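Local coordinates for protein acetone carboxylase alpha subunit (Xanthobacter autotrophicus Py2, PDB 5M45) that belongs to the hydantoinase B/oxoprolinase family, forms the alpha subunit of a larger enzyme and binds a manganese ion at a buried site, at residues 150-155 / 174-179; 185-190 / 452-457; 195-200 / 394-399; 89-94 / 107-112. One frame throughout, in Å; residues are numbered along the deposited sequence.

Overall arrangement
The contacts cluster about a manganese ion bound in contact 1, where the end of a beta hairpin supplies Asp153 and His175 and the turn just before it supplies His150. Contacts 2 and 3 supply second-shell partners through probable hydrogen bonds: Ser186 OG of contact 2 is 2.9 Å from His175 NE2, and Ser398 O of contact 3 is 2.8 Å from His150 ND1. Contact 4 reaches the same antiparallel sheet, in which strands 90-95 and 165-175 are neighbours, and its Ile108 side chain comes within about 5 Å of the metal. The centres of contacts 2 and 3 lie about 11 and 12 Å from that of contact 1. Contacts 3 and 4 stay about 10 Å apart at their nearest atoms.

Contact 1: 150-155 / 174-179; sequences HPCDIH and THVIDT. With MN (manganese (II) ion), chain M.
His150, Asp153 and His175 converge on the manganese ion at one end of the antiparallel beta hairpin made by strands 153-162 and 165-175; Asp153 and His175 belong to the hairpin, His150 to the type I turn leading into it. The ion is bound by His150 NE2 at 2.3 Å, by His175 ND1 at 2.3 Å and by Asp153 OD1, with two further atoms from elsewhere completing the site. The two imidazoles meet rim to rim, neither over the face of the other, with planes 48° apart. Asp153 and His175 form a non-hydrogen-bonded pair on the metal face of the sheet; chi1 of 176° carries the His175 ring to the metal, and its rotation about CB-CG presents ND1.

Packing is tightest around Cys152, the most covered residue. Its CB lies 3.5 Å from Val176 O and over one face of the His175 ring, and its carbonyl O accepts a nearly straight bond from Val176 N (2.8 Å, 171°). On the face carrying Ile154 only sparse aliphatic contacts form: Ile154 CG1 meets Val176 CG1 at 3.9 Å, and Ile154 CD1 and Thr179 CG2 face each other tip to tip at 4.2 Å. This side does not open to solvent, since Trp230 and Arg237 of helix 227-255 cover Ile154. Second-shell bonds to Ser186 OG and Ser398 O steady His175 and His150, while Asp153 OD2, the other carboxylate oxygen, stands 2.7 Å from the manganese.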
loop_
_atom_site.group_PDB
_atom_site.type_symbol
_atom_site.label_atom_id
_atom_site.label_comp_id
_atom_site.label_asym_id
_atom_site.label_seq_id
_atom_site.Cartn_x
_atom_site.Cartn_y
_atom_site.Cartn_z
ATOM N N HIS A 150 11.626 4.328 -8.689
ATOM C CA HIS A 150 10.286 4.671 -8.181
ATOM C C HIS A 150 9.378 3.451 -8.261
ATOM O O HIS A 150 9.711 2.497 -8.963
ATOM C CB HIS A 150 9.659 5.904 -8.910
ATOM C CG HIS A 150 9.426 5.739 -10.383
ATOM N ND1 HIS A 150 8.693 6.645 -11.111
ATOM C CD2 HIS A 150 9.808 4.787 -11.266
ATOM C CE1 HIS A 150 8.694 6.300 -12.391
ATOM N NE2 HIS A 150 9.363 5.177 -12.510
ATOM N N PRO A 151 8.237 3.466 -7.554
ATOM C CA PRO A 151 7.364 2.276 -7.550
ATOM C C PRO A 151 6.841 1.791 -8.918
ATOM O O PRO A 151 6.701 0.579 -9.114
ATOM C CB PRO A 151 6.221 2.677 -6.619
ATOM C CG PRO A 151 6.858 3.692 -5.680
ATOM C CD PRO A 151 7.782 4.484 -6.566
ATOM N N CYS A 152 6.634 2.680 -9.891
ATOM C CA CYS A 152 6.171 2.265 -11.205
ATOM C C CYS A 152 7.138 1.405 -12.065
ATOM O O CYS A 152 6.716 0.847 -13.097
ATOM C CB CYS A 152 5.646 3.445 -12.011
ATOM S SG CYS A 152 3.989 3.956 -11.471
ATOM N N ASP A 153 8.422 1.312 -11.676
ATOM C CA ASP A 153 9.327 0.400 -12.339
ATOM C C ASP A 153 9.341 -0.945 -11.591
ATOM O O ASP A 153 10.004 -1.080 -10.548
ATOM C CB ASP A 153 10.712 0.994 -12.475
ATOM C CG ASP A 153 10.749 2.163 -13.433
ATOM O OD1 ASP A 153 9.839 2.268 -14.300
ATOM O OD2 ASP A 153 11.678 3.012 -13.349
ATOM N N ILE A 154 8.610 -1.912 -12.119
ATOM C CA ILE A 154 8.461 -3.195 -11.459
ATOM C C ILE A 154 9.489 -4.208 -11.989
ATOM O O ILE A 154 9.613 -4.392 -13.229
ATOM C CB ILE A 154 7.041 -3.790 -11.684
ATOM C CG1 ILE A 154 5.928 -2.766 -11.342
ATOM C CG2 ILE A 154 6.886 -5.088 -10.911
ATOM C CD1 ILE A 154 5.869 -2.368 -9.887
ATOM N N HIS A 155 10.198 -4.853 -11.063
ATOM C CA HIS A 155 11.163 -5.921 -11.377
ATOM C C HIS A 155 10.567 -7.336 -11.161
ATOM O O HIS A 155 9.910 -7.569 -10.141
ATOM C CB HIS A 155 12.434 -5.869 -10.502
ATOM C CG HIS A 155 13.004 -4.506 -10.293
ATOM N ND1 HIS A 155 13.752 -4.190 -9.177
ATOM C CD2 HIS A 155 12.982 -3.392 -11.064
ATOM C CE1 HIS A 155 14.155 -2.925 -9.263
ATOM N NE2 HIS A 155 13.689 -2.420 -10.398
ATOM N N THR A 174 9.620 -3.498 -16.328
ATOM C CA THR A 174 8.724 -2.676 -17.161
ATOM C C THR A 174 8.271 -1.450 -16.357
ATOM O O THR A 174 7.920 -1.574 -15.168
ATOM C CB THR A 174 7.421 -3.395 -17.576
ATOM O OG1 THR A 174 6.753 -3.881 -16.408
ATOM C CG2 THR A 174 7.676 -4.560 -18.508
ATOM N N HIS A 175 8.250 -0.287 -16.990
ATOM C CA HIS A 175 7.541 0.871 -16.426
ATOM C C HIS A 175 6.029 0.674 -16.596
ATOM O O HIS A 175 5.558 0.625 -17.731
ATOM C CB HIS A 175 7.953 2.190 -17.104
ATOM C CG HIS A 175 7.165 3.368 -16.601
ATOM N ND1 HIS A 175 7.657 4.265 -15.682
ATOM C CD2 HIS A 175 5.867 3.715 -16.806
ATOM C CE1 HIS A 175 6.708 5.134 -15.361
ATOM N NE2 HIS A 175 5.616 4.828 -16.035
ATOM N N VAL A 176 5.291 0.551 -15.484
ATOM C CA VAL A 176 3.798 0.383 -15.526
ATOM C C VAL A 176 3.096 1.739 -15.389
ATOM O O VAL A 176 3.683 2.716 -14.865
ATOM C CB VAL A 176 3.268 -0.610 -14.470
ATOM C CG1 VAL A 176 3.998 -1.951 -14.594
ATOM C CG2 VAL A 176 3.405 -0.062 -13.024
ATOM N N ILE A 177 1.837 1.803 -15.824
ATOM C CA ILE A 177 1.115 3.075 -15.889
ATOM C C ILE A 177 0.898 3.684 -14.488
ATOM O O ILE A 177 1.122 4.894 -14.292
ATOM C CB ILE A 177 -0.228 2.969 -16.666
ATOM C CG1 ILE A 177 0.027 2.509 -18.104
ATOM C CG2 ILE A 177 -0.989 4.328 -16.630
ATOM C CD1 ILE A 177 -1.235 2.094 -18.855
ATOM N N ASP A 178 0.459 2.877 -13.525
ATOM C CA ASP A 178 0.275 3.344 -12.166
ATOM C C ASP A 178 0.417 2.224 -11.146
ATOM O O ASP A 178 0.215 1.030 -11.486
ATOM C CB ASP A 178 -1.050 4.108 -11.959
ATOM C CG ASP A 178 -2.253 3.195 -11.629
ATOM O OD1 ASP A 178 -2.794 2.521 -12.541
ATOM O OD2 ASP A 178 -2.699 3.164 -10.455
ATOM N N THR A 179 0.740 2.630 -9.894
ATOM C CA THR A 179 0.824 1.729 -8.771
ATOM C C THR A 179 -0.108 2.122 -7.619
ATOM O O THR A 179 0.116 1.718 -6.485
ATOM C CB THR A 179 2.287 1.549 -8.259
ATOM O OG1 THR A 179 2.946 2.805 -8.133
ATOM C CG2 THR A 179 3.079 0.694 -9.245
HETATM MN MN MN M . 9.707 4.287 -14.632
#

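Contact 2: 185-190 / 452-457; sequences GSMATG and AVNSFE
Asn454 OD1 draws in two successive backbone N-H groups, those of Ser186 and Met187. The bond from Ser186 N is the shorter, at 2.9 Å and bent to 144° at the hydrogen; the donor stands 44° above the amide carbonyl plane. Met187 N adds a weak bond of 3.4 Å to the same oxygen. Asn454 can offer OD1 in this way because its CG is anti to the backbone N (chi1 -168°), which sends the amide out from strand 450-454 to the loop that follows strand 165-175.

The Ser186 hydroxyl does not join this pairing. Its OG rides over the face of the Asn454 amide, 3.1 Å from CG, and its hydrogen bonds go to Ile177 O and His175 NE2.

Farther out the contact thins to van der Waals touches. Gly185 CA rests 3.7 Å from Val453 O, and Ala452 CB approaches Gly185 N. Toward Phe456 the Met187 chain, bent at chi2, brings CE to 4.4 Å from Phe456 CZ, an apolar touch between two side chains, while the Phe456 ring itself packs edge-to-face with His175.

One asparagine thus ties an outermost strand, within this chain, of an antiparallel sheet to a loop remote in sequence, and it probably helps to position Ser186, whose OG bonds to NE2 of the manganese ligand His175.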
loop_
_atom_site.group_PDB
_atom_site.type_symbol
_atom_site.label_atom_id
_atom_site.label_comp_id
_atom_site.label_asym_id
_atom_site.label_seq_id
_atom_site.Cartn_x
_atom_site.Cartn_y
_atom_site.Cartn_z
ATOM N N GLY A 185 -1.359 8.667 -11.887
ATOM C CA GLY A 185 -0.296 8.741 -12.891
ATOM C C GLY A 185 0.926 7.974 -12.393
ATOM O O GLY A 185 0.916 7.459 -11.257
ATOM N N SER A 186 1.986 7.924 -13.209
ATOM C CA SER A 186 3.253 7.281 -12.811
ATOM C C SER A 186 4.137 8.218 -11.991
ATOM O O SER A 186 4.779 7.780 -11.033
ATOM C CB SER A 186 4.054 6.805 -14.022
ATOM O OG SER A 186 3.292 6.157 -15.035
ATOM N N MET A 187 4.166 9.500 -12.377
ATOM C CA MET A 187 5.039 10.532 -11.788
ATOM C C MET A 187 4.224 11.431 -10.849
ATOM O O MET A 187 4.152 12.652 -10.992
ATOM C CB MET A 187 5.654 11.381 -12.911
ATOM C CG MET A 187 6.228 10.626 -14.094
ATOM S SD MET A 187 7.359 9.260 -13.678
ATOM C CE MET A 187 7.870 8.833 -15.331
ATOM N N ALA A 188 3.568 10.771 -9.894
ATOM C CA ALA A 188 2.408 11.322 -9.222
ATOM C C ALA A 188 2.762 12.368 -8.148
ATOM O O ALA A 188 3.845 12.319 -7.540
ATOM C CB ALA A 188 1.647 10.182 -8.578
ATOM N N THR A 189 1.826 13.302 -7.970
ATOM C CA THR A 189 1.821 14.291 -6.911
ATOM C C THR A 189 0.570 14.060 -6.047
ATOM O O THR A 189 -0.377 13.406 -6.496
ATOM C CB THR A 189 1.734 15.715 -7.456
ATOM O OG1 THR A 189 0.532 15.849 -8.236
ATOM C CG2 THR A 189 2.926 16.032 -8.336
ATOM N N GLY A 190 0.586 14.632 -4.847
ATOM C CA GLY A 190 -0.522 14.527 -3.890
ATOM C C GLY A 190 -0.066 14.019 -2.561
ATOM O O GLY A 190 -0.263 14.683 -1.544
ATOM N N ALA A 452 -5.992 5.376 -15.492
ATOM C CA ALA A 452 -5.059 6.486 -15.339
ATOM C C ALA A 452 -4.231 6.614 -16.619
ATOM O O ALA A 452 -4.108 5.662 -17.386
ATOM C CB ALA A 452 -4.145 6.271 -14.134
ATOM N N VAL A 453 -3.729 7.814 -16.854
ATOM C CA VAL A 453 -2.857 8.103 -18.002
ATOM C C VAL A 453 -1.490 8.659 -17.533
ATOM O O VAL A 453 -1.373 9.236 -16.425
ATOM C CB VAL A 453 -3.508 9.050 -19.034
ATOM C CG1 VAL A 453 -4.812 8.455 -19.534
ATOM C CG2 VAL A 453 -3.802 10.450 -18.486
ATOM N N ASN A 454 -0.483 8.444 -18.376
ATOM C CA ASN A 454 0.864 8.936 -18.136
ATOM C C ASN A 454 1.606 8.960 -19.474
ATOM O O ASN A 454 2.211 7.963 -19.864
ATOM C CB ASN A 454 1.610 8.072 -17.117
ATOM C CG ASN A 454 2.913 8.727 -16.640
ATOM O OD1 ASN A 454 2.961 9.324 -15.579
ATOM N ND2 ASN A 454 3.981 8.599 -17.435
ATOM N N SER A 455 1.543 10.093 -20.179
ATOM C CA SER A 455 2.088 10.173 -21.526
ATOM C C SER A 455 3.614 10.114 -21.528
ATOM O O SER A 455 4.290 10.874 -20.757
ATOM C CB SER A 455 1.678 11.481 -22.223
ATOM O OG SER A 455 2.283 11.551 -23.493
ATOM N N PHE A 456 4.154 9.276 -22.423
ATOM C CA PHE A 456 5.608 9.204 -22.677
ATOM C C PHE A 456 6.046 10.025 -23.926
ATOM O O PHE A 456 7.098 9.759 -24.519
ATOM C CB PHE A 456 6.100 7.733 -22.712
ATOM C CG PHE A 456 6.618 7.236 -21.371
ATOM C CD1 PHE A 456 5.748 6.971 -20.327
ATOM C CD2 PHE A 456 7.988 7.005 -21.165
ATOM C CE1 PHE A 456 6.216 6.528 -19.102
ATOM C CE2 PHE A 456 8.450 6.584 -19.959
ATOM C CZ PHE A 456 7.577 6.318 -18.919
ATOM N N GLU A 457 5.304 11.091 -24.241
ATOM C CA GLU A 457 5.767 12.085 -25.218
ATOM C C GLU A 457 7.110 12.681 -24.750
ATOM O O GLU A 457 7.912 13.000 -25.607
ATOM C CB GLU A 457 4.717 13.202 -25.478
ATOM C CG GLU A 457 3.603 12.741 -26.417
ATOM C CD GLU A 457 2.666 13.839 -26.897
ATOM O OE1 GLU A 457 2.404 14.841 -26.183
ATOM O OE2 GLU A 457 2.175 13.674 -28.050
#

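Contact 3: 195-200 / 394-399; sequences FGDGYS and RVAFSY
Asp197 reaches across to the loop leading into helix 401-422, where its carboxylate takes hold of two consecutive backbone amides, those of Phe397 and Ser398. Both segments are irregular: one lies between strands 165-175 and 204-208, the other just ahead of the helix. Asp197 has by far the most surface buried here. Its CG points anti to the backbone N (chi1 -167°), carrying both oxygens into the opposite loop.

OD1 accepts from Ser398 N at 3.1 Å through its syn lone pair. The same oxygen takes a short bond from Ser398 OG, 2.7 Å long, whose donor stands 56° out of the carboxylate plane. OD2 receives Phe397 N at 2.9 Å, again from above the plane, and also lies at the edge of the Phe397 ring. Gln191 NE2 is a further donor to OD1. With each oxygen gripped, the carboxylate is probably fixed in rotation, and these donors would be expected to stabilise its negative charge. Ala396 CB closes against OD1 at 3.7 Å.

Phe195 and Arg394 make a second, lighter contact through the aliphatic part of the arginine, near the subunit interface, where Gly180 and Ile450 of the second subunit pack on them. The Arg394 guanidinium turns away to a salt bridge with Asp392, and its aliphatic CG approaches Phe195 CE2 at 4.0 Å.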
loop_
_atom_site.group_PDB
_atom_site.type_symbol
_atom_site.label_atom_id
_atom_site.label_comp_id
_atom_site.label_asym_id
_atom_site.label_seq_id
_atom_site.Cartn_x
_atom_site.Cartn_y
_atom_site.Cartn_z
ATOM N N PHE A 195 3.778 6.722 2.606
ATOM C CA PHE A 195 2.364 6.411 2.893
ATOM C C PHE A 195 1.465 7.146 1.859
ATOM O O PHE A 195 1.253 8.371 1.953
ATOM C CB PHE A 195 2.061 6.748 4.349
ATOM C CG PHE A 195 3.142 6.307 5.309
ATOM C CD1 PHE A 195 3.536 4.962 5.367
ATOM C CD2 PHE A 195 3.782 7.217 6.137
ATOM C CE1 PHE A 195 4.560 4.559 6.216
ATOM C CE2 PHE A 195 4.803 6.783 7.012
ATOM C CZ PHE A 195 5.209 5.468 7.016
ATOM N N GLY A 196 1.001 6.410 0.841
ATOM C CA GLY A 196 0.325 7.013 -0.333
ATOM C C GLY A 196 1.168 7.127 -1.613
ATOM O O GLY A 196 0.677 7.651 -2.618
ATOM N N ASP A 197 2.421 6.643 -1.591
ATOM C CA ASP A 197 3.354 6.772 -2.717
ATOM C C ASP A 197 3.233 5.571 -3.699
ATOM O O ASP A 197 3.973 5.506 -4.678
ATOM C CB ASP A 197 4.800 6.892 -2.192
ATOM C CG ASP A 197 5.813 7.351 -3.252
ATOM O OD1 ASP A 197 5.531 8.312 -4.058
ATOM O OD2 ASP A 197 6.939 6.786 -3.253
ATOM N N GLY A 198 2.304 4.646 -3.436
ATOM C CA GLY A 198 2.100 3.494 -4.317
ATOM C C GLY A 198 2.356 2.139 -3.639
ATOM O O GLY A 198 3.006 2.051 -2.598
ATOM N N TYR A 199 1.821 1.101 -4.248
ATOM C CA TYR A 199 2.046 -0.318 -3.865
ATOM C C TYR A 199 3.560 -0.628 -3.952
ATOM O O TYR A 199 4.150 -0.513 -5.024
ATOM C CB TYR A 199 1.270 -1.213 -4.836
ATOM C CG TYR A 199 1.152 -2.705 -4.478
ATOM C CD1 TYR A 199 0.532 -3.120 -3.299
ATOM C CD2 TYR A 199 1.585 -3.683 -5.361
ATOM C CE1 TYR A 199 0.388 -4.496 -2.998
ATOM C CE2 TYR A 199 1.430 -5.046 -5.094
ATOM C CZ TYR A 199 0.836 -5.453 -3.905
ATOM O OH TYR A 199 0.660 -6.828 -3.642
ATOM N N SER A 200 4.174 -0.972 -2.814
ATOM C CA SER A 200 5.630 -1.153 -2.699
ATOM C C SER A 200 5.908 -2.580 -2.223
ATOM O O SER A 200 5.403 -3.003 -1.168
ATOM C CB SER A 200 6.267 -0.140 -1.735
ATOM O OG SER A 200 7.715 -0.180 -1.781
ATOM N N ARG A 394 10.684 7.430 5.631
ATOM C CA ARG A 394 9.369 7.947 5.195
ATOM C C ARG A 394 9.340 8.633 3.837
ATOM O O ARG A 394 8.259 9.019 3.410
ATOM C CB ARG A 394 8.781 8.925 6.233
ATOM C CG ARG A 394 8.471 8.263 7.573
ATOM C CD ARG A 394 8.171 9.280 8.665
ATOM N NE ARG A 394 9.337 10.085 8.912
ATOM C CZ ARG A 394 9.370 11.185 9.651
ATOM N NH1 ARG A 394 8.272 11.653 10.248
ATOM N NH2 ARG A 394 10.506 11.842 9.771
ATOM N N VAL A 395 10.490 8.807 3.175
ATOM C CA VAL A 395 10.540 9.638 1.974
ATOM C C VAL A 395 9.711 9.005 0.824
ATOM O O VAL A 395 9.617 7.750 0.724
ATOM C CB VAL A 395 11.975 9.978 1.505
ATOM C CG1 VAL A 395 12.701 10.785 2.587
ATOM C CG2 VAL A 395 12.770 8.741 1.123
ATOM N N ALA A 396 9.146 9.879 -0.016
ATOM C CA ALA A 396 8.452 9.460 -1.243
ATOM C C ALA A 396 9.343 9.618 -2.501
ATOM O O ALA A 396 10.256 10.475 -2.542
ATOM C CB ALA A 396 7.174 10.260 -1.400
ATOM N N PHE A 397 9.050 8.799 -3.505
ATOM C CA PHE A 397 9.884 8.599 -4.695
ATOM C C PHE A 397 9.157 8.648 -6.067
ATOM O O PHE A 397 9.837 8.499 -7.091
ATOM C CB PHE A 397 10.523 7.195 -4.639
ATOM C CG PHE A 397 11.357 6.898 -3.419
ATOM C CD1 PHE A 397 12.712 7.156 -3.419
ATOM C CD2 PHE A 397 10.791 6.263 -2.309
ATOM C CE1 PHE A 397 13.501 6.809 -2.299
ATOM C CE2 PHE A 397 11.570 5.885 -1.215
ATOM C CZ PHE A 397 12.933 6.161 -1.208
ATOM N N SER A 398 7.836 8.799 -6.123
ATOM C CA SER A 398 7.114 8.561 -7.415
ATOM C C SER A 398 7.702 9.308 -8.615
ATOM O O SER A 398 7.608 8.809 -9.735
ATOM C CB SER A 398 5.609 8.898 -7.331
ATOM O OG SER A 398 4.880 7.877 -6.640
ATOM N N TYR A 399 8.232 10.518 -8.407
ATOM C CA TYR A 399 8.861 11.289 -9.478
ATOM C C TYR A 399 10.317 11.698 -9.139
ATOM O O TYR A 399 10.726 12.861 -9.272
ATOM C CB TYR A 399 7.997 12.467 -9.959
ATOM C CG TYR A 399 8.576 13.078 -11.231
ATOM C CD1 TYR A 399 9.004 12.290 -12.274
ATOM C CD2 TYR A 399 8.726 14.453 -11.352
ATOM C CE1 TYR A 399 9.569 12.847 -13.430
ATOM C CE2 TYR A 399 9.300 15.032 -12.498
ATOM C CZ TYR A 399 9.735 14.233 -13.516
ATOM O OH TYR A 399 10.325 14.778 -14.647
#

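Contact 4: 89-94 / 107-112; sequences ELCFTL and GIIIHV
Ile108 lies along the backbone of Glu89 and Leu90 and is the residue most covered by the other segment. At CB the chain forks. The CG2 branch goes to the Glu89 carboxylate, meeting OE2 at 3.6 Å; that oxygen is hydrogen-bonded to Asn480 ND2. The other branch is set between the backbone N and the carbonyl carbon (chi1 49°), which lays CG1 against the peptide, 3.7 Å from Leu90 N, with Cys91 CB a little farther off. The terminal CD1 continues along the same chain and ends 3.7 Å from Glu89 O.

Ile108 is the centre of an inverse gamma turn in the link from strand 101-104 to helix 111-124, and the segment packs against strand 90-95 of the antiparallel sheet on its way into the helix. A weak backbone bond, Ile108 N to Leu90 O at 3.5 Å, links the turn to the strand.

Farther along, Cys91 SG touches Ile109 CG2 at 3.9 Å. Beyond it Thr93 and Val112 cross at about a right angle, Thr93 OG1 lying 3.6 Å from Val112 CG2 while its hydrogen bond goes to Thr104 OG1.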
loop_
_atom_site.group_PDB
_atom_site.type_symbol
_atom_site.label_atom_id
_atom_site.label_comp_id
_atom_site.label_asym_id
_atom_site.label_seq_id
_atom_site.Cartn_x
_atom_site.Cartn_y
_atom_site.Cartn_z
ATOM N N GLU A 89 9.879 0.934 -23.186
ATOM C CA GLU A 89 10.367 1.248 -21.815
ATOM C C GLU A 89 10.388 -0.022 -20.951
ATOM O O GLU A 89 9.565 -0.209 -20.044
ATOM C CB GLU A 89 9.588 2.408 -21.169
ATOM C CG GLU A 89 9.323 3.635 -22.061
ATOM C CD GLU A 89 10.524 4.221 -22.780
ATOM O OE1 GLU A 89 10.316 5.093 -23.651
ATOM O OE2 GLU A 89 11.708 3.851 -22.479
ATOM N N LEU A 90 11.303 -0.925 -21.321
ATOM C CA LEU A 90 11.564 -2.194 -20.632
ATOM C C LEU A 90 13.033 -2.562 -20.833
ATOM O O LEU A 90 13.709 -1.980 -21.683
ATOM C CB LEU A 90 10.624 -3.338 -21.100
ATOM C CG LEU A 90 10.884 -4.050 -22.427
ATOM C CD1 LEU A 90 10.055 -5.331 -22.531
ATOM C CD2 LEU A 90 10.644 -3.144 -23.627
ATOM N N CYS A 91 13.509 -3.512 -20.035
ATOM C CA CYS A 91 14.940 -3.943 -20.071
ATOM C C CYS A 91 15.065 -5.345 -19.475
ATOM O O CYS A 91 14.382 -5.657 -18.493
ATOM C CB CYS A 91 15.787 -2.952 -19.295
ATOM S SG CYS A 91 17.557 -3.284 -19.154
ATOM N N PHE A 92 15.933 -6.174 -20.064
ATOM C CA PHE A 92 16.305 -7.488 -19.519
ATOM C C PHE A 92 17.823 -7.606 -19.358
ATOM O O PHE A 92 18.589 -7.199 -20.260
ATOM C CB PHE A 92 15.804 -8.627 -20.411
ATOM C CG PHE A 92 14.297 -8.741 -20.442
ATOM C CD1 PHE A 92 13.610 -9.385 -19.409
ATOM C CD2 PHE A 92 13.559 -8.170 -21.467
ATOM C CE1 PHE A 92 12.225 -9.467 -19.418
ATOM C CE2 PHE A 92 12.171 -8.269 -21.490
ATOM C CZ PHE A 92 11.504 -8.906 -20.466
ATOM N N THR A 93 18.240 -8.133 -18.218
ATOM C CA THR A 93 19.621 -8.133 -17.816
ATOM C C THR A 93 20.032 -9.520 -17.221
ATOM O O THR A 93 19.262 -10.149 -16.445
ATOM C CB THR A 93 19.889 -6.982 -16.827
ATOM O OG1 THR A 93 19.460 -5.725 -17.400
ATOM C CG2 THR A 93 21.388 -6.907 -16.485
ATOM N N LEU A 94 21.241 -9.978 -17.588
ATOM C CA LEU A 94 21.794 -11.266 -17.114
ATOM C C LEU A 94 22.855 -10.999 -16.026
ATOM O O LEU A 94 23.744 -10.164 -16.242
ATOM C CB LEU A 94 22.380 -12.057 -18.287
ATOM C CG LEU A 94 23.106 -13.381 -17.983
ATOM C CD1 LEU A 94 22.198 -14.400 -17.294
ATOM C CD2 LEU A 94 23.665 -13.939 -19.287
ATOM N N GLY A 107 17.326 -0.017 -23.826
ATOM C CA GLY A 107 16.072 0.404 -23.191
ATOM C C GLY A 107 16.356 1.127 -21.864
ATOM O O GLY A 107 17.279 1.933 -21.796
ATOM N N ILE A 108 15.576 0.826 -20.809
ATOM C CA ILE A 108 15.689 1.552 -19.531
ATOM C C ILE A 108 16.763 0.948 -18.634
ATOM O O ILE A 108 16.463 0.319 -17.560
ATOM C CB ILE A 108 14.326 1.767 -18.808
ATOM C CG1 ILE A 108 13.481 0.475 -18.701
ATOM C CG2 ILE A 108 13.532 2.859 -19.560
ATOM C CD1 ILE A 108 12.298 0.598 -17.757
ATOM N N ILE A 109 18.014 1.168 -19.028
ATOM C CA ILE A 109 19.133 0.409 -18.477
ATOM C C ILE A 109 19.639 0.924 -17.141
ATOM O O ILE A 109 20.550 0.329 -16.592
ATOM C CB ILE A 109 20.313 0.223 -19.483
ATOM C CG1 ILE A 109 20.996 1.550 -19.825
ATOM C CG2 ILE A 109 19.843 -0.527 -20.724
ATOM C CD1 ILE A 109 22.224 1.373 -20.698
ATOM N N ILE A 110 19.031 1.969 -16.580
ATOM C CA ILE A 110 19.274 2.321 -15.159
ATOM C C ILE A 110 18.990 1.120 -14.261
ATOM O O ILE A 110 19.582 0.975 -13.188
ATOM C CB ILE A 110 18.473 3.593 -14.710
ATOM C CG1 ILE A 110 19.077 4.203 -13.435
ATOM C CG2 ILE A 110 16.984 3.280 -14.521
ATOM C CD1 ILE A 110 18.589 5.608 -13.152
ATOM N N HIS A 111 18.105 0.226 -14.706
ATOM C CA HIS A 111 17.725 -0.944 -13.914
ATOM C C HIS A 111 18.719 -2.093 -13.938
ATOM O O HIS A 111 18.574 -3.052 -13.165
ATOM C CB HIS A 111 16.294 -1.380 -14.270
ATOM C CG HIS A 111 15.290 -0.312 -13.986
ATOM N ND1 HIS A 111 14.880 -0.002 -12.707
ATOM C CD2 HIS A 111 14.676 0.578 -14.799
ATOM C CE1 HIS A 111 14.041 1.013 -12.754
ATOM N NE2 HIS A 111 13.895 1.379 -14.015
ATOM N N VAL A 112 19.764 -1.990 -14.752
ATOM C CA VAL A 112 20.926 -2.884 -14.634
ATOM C C VAL A 112 21.426 -2.786 -13.167
ATOM O O VAL A 112 21.556 -3.810 -12.478
ATOM C CB VAL A 112 22.046 -2.547 -15.654
ATOM C CG1 VAL A 112 23.327 -3.286 -15.338
ATOM C CG2 VAL A 112 21.602 -2.832 -17.085
#